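Local atomic coordinates of Cgl0159-like domain-containing protein (Corynebacterium glutamicum, PDB entry 3FOK), a protein that is of unknown function but folds as a TIM-type beta/alpha barrel, with several copies of the chain joined in one assembly. Residues Ile78-Arg82 with Pro83-Gly87; Pro92-Ile95 with Asp96-Ala100; Leu277-Asp281 with Gly282-Ala286. All blocks are in the same frame, centred on the assembly; numbering follows the deposited sequence.

Following the chain from its N terminus, contact 1 (78-87) closes the turn between helix 69-81 and strand 87-90 of the beta/alpha barrel. Contact 2 (92-100), beyond that strand, is a stretch of helix that closes no loop and leads on to strand 108-112. Contact 3 (277-286) closes the loop from the last barrel strand, 267-272, into helix 284-295. The three are in series, without nesting or crossing. Contacts 1 and 3 touch through Ile-78 with Val-284 and Ala-79 with Leu-277, setting helix 284-295 and the loop before it against helix 69-81. Contact 2 touches neither, though its nearest atoms come within about 4 Å of contact 1; their centres are about 16 Å apart.

Contact 1: residues Ile78-Arg82 with Pro83-Gly87; sequences IALSR and PGVDG
Val-85 folds back against the end of helix 69-81, closing the alpha-to-beta turn that leads into strand 87-90 of the barrel. The polar framework is a type II beta turn from Arg-82 to Val-85, whose bond from Val-85 N to Arg-82 O is weak at 3.5 Å, though nearly straight. Gly-84 takes the third position of the turn with a positive phi of 106°, a conformation in which any side chain would collide with the carbonyl oxygen of Pro-83. Just before the turn, Ile-78 O accepts from both N and OG of Ser-81.

The methyls of Val-85 pack closely on backbone oxygens. Both meet the same one, with CG2 at 3.0 Å and CG1 at 3.1 Å from Ala-79 O. With chi1 at -55°, CG2 sits between the backbone N and the carbonyl carbon and also reaches Arg-82 O. The apolar contact is looser, Leu-80 CD2 lying 4.4 Å from Val-85 CG2, while Val-288 of helix 284-295 packs on Val-85.

Charged side chains tie the turn to its surroundings. The Arg-82 chain bends at chi2 and chi3, carrying its guanidinium obliquely past Pro-83 CD to a salt bridge with Asp-289. Lys-107 NZ joins helix end to turn by hydrogen bonds to two carbonyl oxygens, Leu-80 O and Val-85 O.

Contact 2: residues Pro92-Ile95 with Asp96-Ala100; sequences PDII and DDLAA
Pro-92 O and Asp-96 N, 3.0 Å apart, open the i to i+4 hydrogen bonding of helix 92-100, the alpha-helical crossover of a beta-alpha-beta unit between barrel strands 87-90 and 108-112. The same pattern continues with Leu-98 N to Ile-94 O at 3.2 Å and with Ala-99 N to Ile-95 O at 2.7 Å.

Among the side chains, Ile-94 and Leu-98 lie alongside each other one turn apart, with Ile-94 CG2 4.2 Å from Leu-98 CD1. Ile-94 goes on to meet Leu-72 of helix 69-81, and Leu-98 the loop residues Leu-103 and Leu-104.

Two aspartates instead turn back over the preceding turn. With CG beside the backbone N (chi1 -66°), Asp-96 places OD2 2.9 Å from Pro-92 O, and Asp-97 similarly holds OD2 3.1 Å from Asp-93 O. Neither approach is a hydrogen bond, since both atoms are acceptors. The carboxylates find donors outside the helix: Asp-96 OD2 accepts from Ser-216 N of a neighbouring subunit, Asp-97 OD2 has a weak hydrogen bond to Thr-237 OG1 of that subunit, and Asp-97 OD1 forms a salt bridge with Arg-18 NE. The helix is thus part of a subunit interface. Asp-93 is engaged by Thr-91 OG1 and by a salt bridge to Arg-69. Phe-29 of helix 23-30 packs on Ile-95, Asp-96 and Ala-99, and Ala-99 CB rests 3.2 Å from Ile-95 O.

Contact 3: residues Leu277-Asp281 with Gly282-Ala286; sequences LYPQD and GDVAA
Pro-279 and Val-284 pack against each other across the turn that brings the chain from the last barrel strand, 267-272, into helix 284-295. This is the compact part of the contact. Their side chains cross at about a right angle, and Pro-279 CD lies 3.8 Å from Val-284 CG2. The valine torsion explains the meeting: with chi1 at 173°, CG1 takes the place opposite the backbone N, leaving CG2 beside that N and against the proline ring. Pro-279 CG covers the start of the helix, 4.0 Å from Asp-283 O and 4.1 Å from Val-284 CA. Behind this pair the packing continues onto helix 69-81, where Val-284 touches Ile-78 and Leu-277 touches Met-76. The side chain of Tyr-278, whose backbone is in the left-handed region, packs on Leu-72 and Arg-75 of the same helix.

The solvent side is looser and polar. Asp-281 and Gly-282 are exposed and form the outer bend. In Asp-281 a chi1 of 59° holds CG between the backbone N and the carbonyl carbon, laying the carboxylate near the following peptide. Its OD2 is 3.3 Å from Gly-282 N, at an angle too poor for a hydrogen bond. Asp-283 takes the N-cap position, and its OD1 accepts from Ala-286 N at 3.0 Å, the N-H meeting the oxygen from above the carboxylate plane, 45° out of it.

The two halves meet chiefly through the proline-valine packing, and the capping bond stays within the helix start. At the N-cap, the dipole of helix 284-295 would probably favour the negative charge of Asp-283, while the like charge of Asp-281, with its OD1 6.0 Å from Asp-283 OD2, may oppose it slightly.

Contact 1: residues Ile78-Arg82 with Pro83-Gly87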
ATOM      1  N   ILE A  78      12.160  11.153  39.888  1.00 25.73           N
ATOM      2  CA  ILE A  78      12.051  10.650  41.250  1.00 24.89           C
ATOM      3  C   ILE A  78      12.003   9.127  41.229  1.00 24.87           C
ATOM      4  O   ILE A  78      12.771   8.462  41.926  1.00 25.00           O
ATOM      5  CB  ILE A  78      10.778  11.186  41.941  1.00 24.36           C
ATOM      6  CG1 ILE A  78      10.909  12.694  42.169  1.00 24.97           C
ATOM      7  CG2 ILE A  78      10.551  10.460  43.261  1.00 23.09           C
ATOM      8  CD1 ILE A  78       9.676  13.334  42.772  1.00 22.82           C
ATOM      9  N   ALA A  79      11.096   8.582  40.426  1.00 24.29           N
ATOM     10  CA  ALA A  79      10.949   7.138  40.312  1.00 22.96           C
ATOM     11  C   ALA A  79      12.281   6.480  39.950  1.00 23.44           C
ATOM     12  O   ALA A  79      12.684   5.500  40.571  1.00 23.71           O
ATOM     13  CB  ALA A  79       9.900   6.803  39.264  1.00 21.91           C
ATOM     14  N   LEU A  80      12.969   7.031  38.953  1.00 23.54           N
ATOM     15  CA  LEU A  80      14.250   6.488  38.508  1.00 23.70           C
ATOM     16  C   LEU A  80      15.359   6.593  39.546  1.00 24.51           C
ATOM     17  O   LEU A  80      16.341   5.854  39.481  1.00 23.58           O
ATOM     18  CB  LEU A  80      14.712   7.182  37.223  1.00 22.26           C
ATOM     19  CG  LEU A  80      13.934   6.915  35.933  1.00 24.04           C
ATOM     20  CD1 LEU A  80      14.579   7.685  34.788  1.00 22.13           C
ATOM     21  CD2 LEU A  80      13.923   5.419  35.631  1.00 22.18           C
ATOM     22  N   SER A  81      15.214   7.510  40.497  1.00 25.71           N
ATOM     23  CA  SER A  81      16.236   7.688  41.522  1.00 26.19           C
ATOM     24  C   SER A  81      16.087   6.687  42.662  1.00 26.99           C
ATOM     25  O   SER A  81      17.038   6.425  43.396  1.00 26.66           O
ATOM     26  CB  SER A  81      16.180   9.107  42.087  1.00 23.76           C
ATOM     27  OG  SER A  81      14.997   9.305  42.836  1.00 26.37           O
ATOM     28  N   ARG A  82      14.889   6.132  42.810  1.00 28.06           N
ATOM     29  CA  ARG A  82      14.631   5.170  43.874  1.00 29.27           C
ATOM     30  C   ARG A  82      15.290   3.834  43.567  1.00 29.99           C
ATOM     31  O   ARG A  82      15.236   3.349  42.435  1.00 32.22           O
ATOM     32  CB  ARG A  82      13.127   4.964  44.043  1.00 28.69           C
ATOM     33  CG  ARG A  82      12.346   6.258  44.168  1.00 32.06           C
ATOM     34  CD  ARG A  82      12.909   7.132  45.268  1.00 32.73           C
ATOM     35  NE  ARG A  82      12.869   6.462  46.563  1.00 35.70           N
ATOM     36  CZ  ARG A  82      13.286   7.012  47.700  1.00 35.54           C
ATOM     37  NH1 ARG A  82      13.778   8.242  47.702  1.00 35.31           N
ATOM     38  NH2 ARG A  82      13.206   6.331  48.834  1.00 35.52           N
ATOM     39  N   PRO A  83      15.939   3.224  44.568  1.00 29.60           N
ATOM     40  CA  PRO A  83      16.582   1.934  44.316  1.00 29.30           C
ATOM     41  C   PRO A  83      15.517   0.911  43.943  1.00 29.02           C
ATOM     42  O   PRO A  83      14.401   0.949  44.469  1.00 29.21           O
ATOM     43  CB  PRO A  83      17.256   1.621  45.651  1.00 28.83           C
ATOM     44  CG  PRO A  83      16.340   2.273  46.645  1.00 29.22           C
ATOM     45  CD  PRO A  83      16.059   3.604  45.986  1.00 29.35           C
ATOM     46  N   GLY A  84      15.851   0.012  43.022  1.00 28.81           N
ATOM     47  CA  GLY A  84      14.890  -0.996  42.618  1.00 28.02           C
ATOM     48  C   GLY A  84      14.270  -0.774  41.251  1.00 28.21           C
ATOM     49  O   GLY A  84      13.770  -1.721  40.646  1.00 28.26           O
ATOM     50  N   VAL A  85      14.284   0.462  40.757  1.00 27.64           N
ATOM     51  CA  VAL A  85      13.710   0.738  39.440  1.00 28.25           C
ATOM     52  C   VAL A  85      14.761   0.499  38.356  1.00 26.84           C
ATOM     53  O   VAL A  85      15.742   1.235  38.238  1.00 25.66           O
ATOM     54  CB  VAL A  85      13.159   2.190  39.339  1.00 28.08           C
ATOM     55  CG1 VAL A  85      12.158   2.438  40.449  1.00 27.77           C
ATOM     56  CG2 VAL A  85      14.291   3.198  39.408  1.00 31.85           C
ATOM     57  N   ASP A  86      14.542  -0.543  37.566  1.00 25.74           N
ATOM     58  CA  ASP A  86      15.469  -0.916  36.511  1.00 25.66           C
ATOM     59  C   ASP A  86      15.391  -0.075  35.249  1.00 25.32           C
ATOM     60  O   ASP A  86      16.368   0.023  34.510  1.00 25.81           O
ATOM     61  CB  ASP A  86      15.262  -2.387  36.156  1.00 25.21           C
ATOM     62  CG  ASP A  86      15.449  -3.296  37.350  1.00 24.79           C
ATOM     63  OD1 ASP A  86      16.604  -3.451  37.804  1.00 22.75           O
ATOM     64  OD2 ASP A  86      14.440  -3.845  37.837  1.00 25.45           O
ATOM     65  N   GLY A  87      14.238   0.528  34.988  1.00 25.13           N
ATOM     66  CA  GLY A  87      14.130   1.324  33.784  1.00 23.79           C
ATOM     67  C   GLY A  87      12.819   2.045  33.555  1.00 23.83           C
ATOM     68  O   GLY A  87      11.944   2.101  34.423  1.00 24.28           O
TER

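Contact 2: residues Pro92-Ile95 with Asp96-Ala100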
ATOM      1  N   PRO A  92       9.579   8.276  22.052  1.00 18.16           N
ATOM      2  CA  PRO A  92      10.845   8.986  21.821  1.00 18.00           C
ATOM      3  C   PRO A  92      11.016  10.365  22.475  1.00 18.70           C
ATOM      4  O   PRO A  92      12.114  10.705  22.918  1.00 16.86           O
ATOM      5  CB  PRO A  92      10.926   9.064  20.298  1.00 16.52           C
ATOM      6  CG  PRO A  92      10.229   7.812  19.868  1.00 19.28           C
ATOM      7  CD  PRO A  92       9.015   7.786  20.781  1.00 17.59           C
ATOM      8  N   ASP A  93       9.957  11.167  22.531  1.00 19.10           N
ATOM      9  CA  ASP A  93      10.064  12.502  23.123  1.00 19.76           C
ATOM     10  C   ASP A  93      10.332  12.475  24.630  1.00 19.55           C
ATOM     11  O   ASP A  93      10.984  13.370  25.168  1.00 19.73           O
ATOM     12  CB  ASP A  93       8.799  13.310  22.841  1.00 19.95           C
ATOM     13  CG  ASP A  93       7.574  12.720  23.511  1.00 24.68           C
ATOM     14  OD1 ASP A  93       7.207  11.569  23.181  1.00 23.90           O
ATOM     15  OD2 ASP A  93       6.982  13.409  24.373  1.00 26.93           O
ATOM     16  N   ILE A  94       9.823  11.448  25.304  1.00 20.10           N
ATOM     17  CA  ILE A  94      10.016  11.293  26.743  1.00 20.06           C
ATOM     18  C   ILE A  94      11.418  10.759  27.033  1.00 18.92           C
ATOM     19  O   ILE A  94      12.110  11.246  27.928  1.00 18.91           O
ATOM     20  CB  ILE A  94       8.970  10.311  27.347  1.00 23.30           C
ATOM     21  CG1 ILE A  94       7.563  10.910  27.240  1.00 24.87           C
ATOM     22  CG2 ILE A  94       9.301  10.013  28.811  1.00 23.07           C
ATOM     23  CD1 ILE A  94       7.321  12.100  28.151  1.00 23.49           C
ATOM     24  N   ILE A  95      11.836   9.761  26.262  1.00 17.60           N
ATOM     25  CA  ILE A  95      13.150   9.171  26.458  1.00 17.30           C
ATOM     26  C   ILE A  95      14.282  10.144  26.137  1.00 17.25           C
ATOM     27  O   ILE A  95      15.261  10.216  26.880  1.00 16.59           O
ATOM     28  CB  ILE A  95      13.312   7.882  25.626  1.00 15.70           C
ATOM     29  CG1 ILE A  95      12.287   6.847  26.089  1.00 17.12           C
ATOM     30  CG2 ILE A  95      14.717   7.327  25.778  1.00 13.87           C
ATOM     31  CD1 ILE A  95      12.331   6.549  27.582  1.00 19.31           C
ATOM     32  N   ASP A  96      14.156  10.898  25.048  1.00 17.57           N
ATOM     33  CA  ASP A  96      15.203  11.851  24.700  1.00 19.00           C
ATOM     34  C   ASP A  96      15.416  12.861  25.829  1.00 19.11           C
ATOM     35  O   ASP A  96      16.557  13.117  26.214  1.00 17.77           O
ATOM     36  CB  ASP A  96      14.885  12.581  23.387  1.00 20.02           C
ATOM     37  CG  ASP A  96      14.895  11.649  22.175  1.00 22.98           C
ATOM     38  OD1 ASP A  96      15.656  10.655  22.181  1.00 23.93           O
ATOM     39  OD2 ASP A  96      14.153  11.916  21.206  1.00 24.85           O
ATOM     40  N   ASP A  97      14.339  13.429  26.371  1.00 18.92           N
ATOM     41  CA  ASP A  97      14.503  14.386  27.461  1.00 20.13           C
ATOM     42  C   ASP A  97      15.269  13.725  28.603  1.00 20.28           C
ATOM     43  O   ASP A  97      16.333  14.199  28.996  1.00 20.66           O
ATOM     44  CB  ASP A  97      13.152  14.896  27.969  1.00 23.20           C
ATOM     45  CG  ASP A  97      12.467  15.822  26.978  1.00 25.75           C
ATOM     46  OD1 ASP A  97      13.179  16.499  26.204  1.00 26.54           O
ATOM     47  OD2 ASP A  97      11.216  15.885  26.983  1.00 28.60           O
ATOM     48  N   LEU A  98      14.735  12.622  29.121  1.00 19.45           N
ATOM     49  CA  LEU A  98      15.389  11.906  30.209  1.00 18.99           C
ATOM     50  C   LEU A  98      16.842  11.584  29.866  1.00 19.82           C
ATOM     51  O   LEU A  98      17.713  11.623  30.732  1.00 21.15           O
ATOM     52  CB  LEU A  98      14.638  10.613  30.528  1.00 17.51           C
ATOM     53  CG  LEU A  98      13.267  10.722  31.202  1.00 17.62           C
ATOM     54  CD1 LEU A  98      12.615   9.346  31.277  1.00 16.25           C
ATOM     55  CD2 LEU A  98      13.428  11.317  32.595  1.00 17.84           C
ATOM     56  N   ALA A  99      17.107  11.272  28.603  1.00 19.62           N
ATOM     57  CA  ALA A  99      18.467  10.954  28.186  1.00 20.09           C
ATOM     58  C   ALA A  99      19.316  12.217  28.204  1.00 20.82           C
ATOM     59  O   ALA A  99      20.451  12.214  28.680  1.00 21.78           O
ATOM     60  CB  ALA A  99      18.460  10.340  26.787  1.00 18.55           C
ATOM     61  N   ALA A 100      18.753  13.302  27.683  1.00 22.75           N
ATOM     62  CA  ALA A 100      19.449  14.581  27.634  1.00 23.05           C
ATOM     63  C   ALA A 100      19.782  15.048  29.050  1.00 23.89           C
ATOM     64  O   ALA A 100      20.858  15.590  29.291  1.00 25.06           O
ATOM     65  CB  ALA A 100      18.589  15.613  26.925  1.00 22.49           C
TER

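Contact 3: residues Leu277-Asp281 with Gly282-Ala286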
ATOM      1  N   LEU A 277       3.218   6.846  39.361  1.00 33.14           N
ATOM      2  CA  LEU A 277       3.427   8.277  39.147  1.00 32.84           C
ATOM      3  C   LEU A 277       2.006   8.770  39.363  1.00 34.49           C
ATOM      4  O   LEU A 277       1.068   8.091  38.960  1.00 36.69           O
ATOM      5  CB  LEU A 277       3.828   8.563  37.702  1.00 31.13           C
ATOM      6  CG  LEU A 277       4.996   7.813  37.060  1.00 30.77           C
ATOM      7  CD1 LEU A 277       4.920   7.977  35.551  1.00 29.94           C
ATOM      8  CD2 LEU A 277       6.319   8.332  37.602  1.00 29.29           C
ATOM      9  N   TYR A 278       1.820   9.923  39.991  1.00 35.36           N
ATOM     10  CA  TYR A 278       0.461  10.416  40.223  1.00 36.30           C
ATOM     11  C   TYR A 278      -0.329   9.461  41.120  1.00 37.27           C
ATOM     12  O   TYR A 278      -1.407   8.998  40.741  1.00 36.71           O
ATOM     13  CB  TYR A 278      -0.307  10.553  38.904  1.00 34.33           C
ATOM     14  CG  TYR A 278       0.434  11.287  37.824  1.00 34.66           C
ATOM     15  CD1 TYR A 278       0.560  12.676  37.851  1.00 33.62           C
ATOM     16  CD2 TYR A 278       1.040  10.588  36.782  1.00 34.79           C
ATOM     17  CE1 TYR A 278       1.274  13.347  36.866  1.00 34.15           C
ATOM     18  CE2 TYR A 278       1.758  11.247  35.799  1.00 34.34           C
ATOM     19  CZ  TYR A 278       1.872  12.625  35.845  1.00 33.44           C
ATOM     20  OH  TYR A 278       2.601  13.274  34.878  1.00 34.03           O
ATOM     21  N   PRO A 279       0.205   9.125  42.303  1.00 38.63           N
ATOM     22  CA  PRO A 279      -0.568   8.218  43.155  1.00 39.12           C
ATOM     23  C   PRO A 279      -1.802   8.978  43.639  1.00 40.44           C
ATOM     24  O   PRO A 279      -1.899  10.187  43.443  1.00 39.95           O
ATOM     25  CB  PRO A 279       0.401   7.900  44.289  1.00 38.31           C
ATOM     26  CG  PRO A 279       1.746   8.040  43.636  1.00 38.73           C
ATOM     27  CD  PRO A 279       1.573   9.292  42.819  1.00 38.18           C
ATOM     28  N   GLN A 280      -2.738   8.274  44.264  1.00 42.60           N
ATOM     29  CA  GLN A 280      -3.964   8.894  44.761  1.00 44.92           C
ATOM     30  C   GLN A 280      -3.647  10.012  45.756  1.00 45.15           C
ATOM     31  O   GLN A 280      -4.394  10.985  45.876  1.00 44.22           O
ATOM     32  CB  GLN A 280      -4.849   7.826  45.413  1.00 46.98           C
ATOM     33  CG  GLN A 280      -6.291   8.247  45.651  1.00 49.16           C
ATOM     34  CD  GLN A 280      -7.251   7.074  45.527  1.00 51.07           C
ATOM     35  OE1 GLN A 280      -8.440   7.191  45.828  1.00 49.94           O
ATOM     36  NE2 GLN A 280      -6.736   5.934  45.068  1.00 51.38           N
ATOM     37  N   ASP A 281      -2.533   9.862  46.463  1.00 45.68           N
ATOM     38  CA  ASP A 281      -2.093  10.851  47.436  1.00 46.29           C
ATOM     39  C   ASP A 281      -0.874  11.561  46.861  1.00 46.97           C
ATOM     40  O   ASP A 281      -0.560  11.406  45.680  1.00 46.83           O
ATOM     41  CB  ASP A 281      -1.727  10.170  48.754  1.00 46.13           C
ATOM     42  CG  ASP A 281      -0.624   9.149  48.590  1.00 47.54           C
ATOM     43  OD1 ASP A 281      -0.290   8.466  49.581  1.00 48.82           O
ATOM     44  OD2 ASP A 281      -0.085   9.029  47.469  1.00 48.09           O
ATOM     45  N   GLY A 282      -0.175  12.324  47.690  1.00 47.65           N
ATOM     46  CA  GLY A 282       0.988  13.037  47.198  1.00 48.36           C
ATOM     47  C   GLY A 282       2.327  12.456  47.616  1.00 48.56           C
ATOM     48  O   GLY A 282       3.093  13.128  48.319  1.00 50.52           O
ATOM     49  N   ASP A 283       2.624  11.224  47.201  1.00 45.04           N
ATOM     50  CA  ASP A 283       3.905  10.629  47.561  1.00 41.17           C
ATOM     51  C   ASP A 283       4.411   9.585  46.572  1.00 38.38           C
ATOM     52  O   ASP A 283       4.249   8.383  46.772  1.00 38.53           O
ATOM     53  CB  ASP A 283       3.844  10.014  48.957  1.00 41.64           C
ATOM     54  CG  ASP A 283       5.201   9.988  49.627  1.00 41.35           C
ATOM     55  OD1 ASP A 283       6.200   9.716  48.925  1.00 39.43           O
ATOM     56  OD2 ASP A 283       5.271  10.238  50.849  1.00 41.26           O
ATOM     57  N   VAL A 284       5.044  10.074  45.513  1.00 35.65           N
ATOM     58  CA  VAL A 284       5.601   9.245  44.454  1.00 32.10           C
ATOM     59  C   VAL A 284       6.743   8.358  44.945  1.00 30.57           C
ATOM     60  O   VAL A 284       6.804   7.169  44.619  1.00 30.94           O
ATOM     61  CB  VAL A 284       6.126  10.130  43.306  1.00 31.69           C
ATOM     62  CG1 VAL A 284       6.852   9.283  42.276  1.00 30.92           C
ATOM     63  CG2 VAL A 284       4.976  10.880  42.672  1.00 31.21           C
ATOM     64  N   ALA A 285       7.653   8.943  45.720  1.00 27.61           N
ATOM     65  CA  ALA A 285       8.791   8.202  46.243  1.00 24.44           C
ATOM     66  C   ALA A 285       8.324   6.996  47.050  1.00 23.20           C
ATOM     67  O   ALA A 285       8.930   5.926  46.998  1.00 20.54           O
ATOM     68  CB  ALA A 285       9.647   9.110  47.110  1.00 22.40           C
ATOM     69  N   ALA A 286       7.237   7.177  47.792  1.00 23.00           N
ATOM     70  CA  ALA A 286       6.687   6.116  48.625  1.00 23.69           C
ATOM     71  C   ALA A 286       6.045   5.011  47.797  1.00 24.91           C
ATOM     72  O   ALA A 286       6.289   3.826  48.035  1.00 26.00           O
ATOM     73  CB  ALA A 286       5.670   6.692  49.595  1.00 22.35           C
TER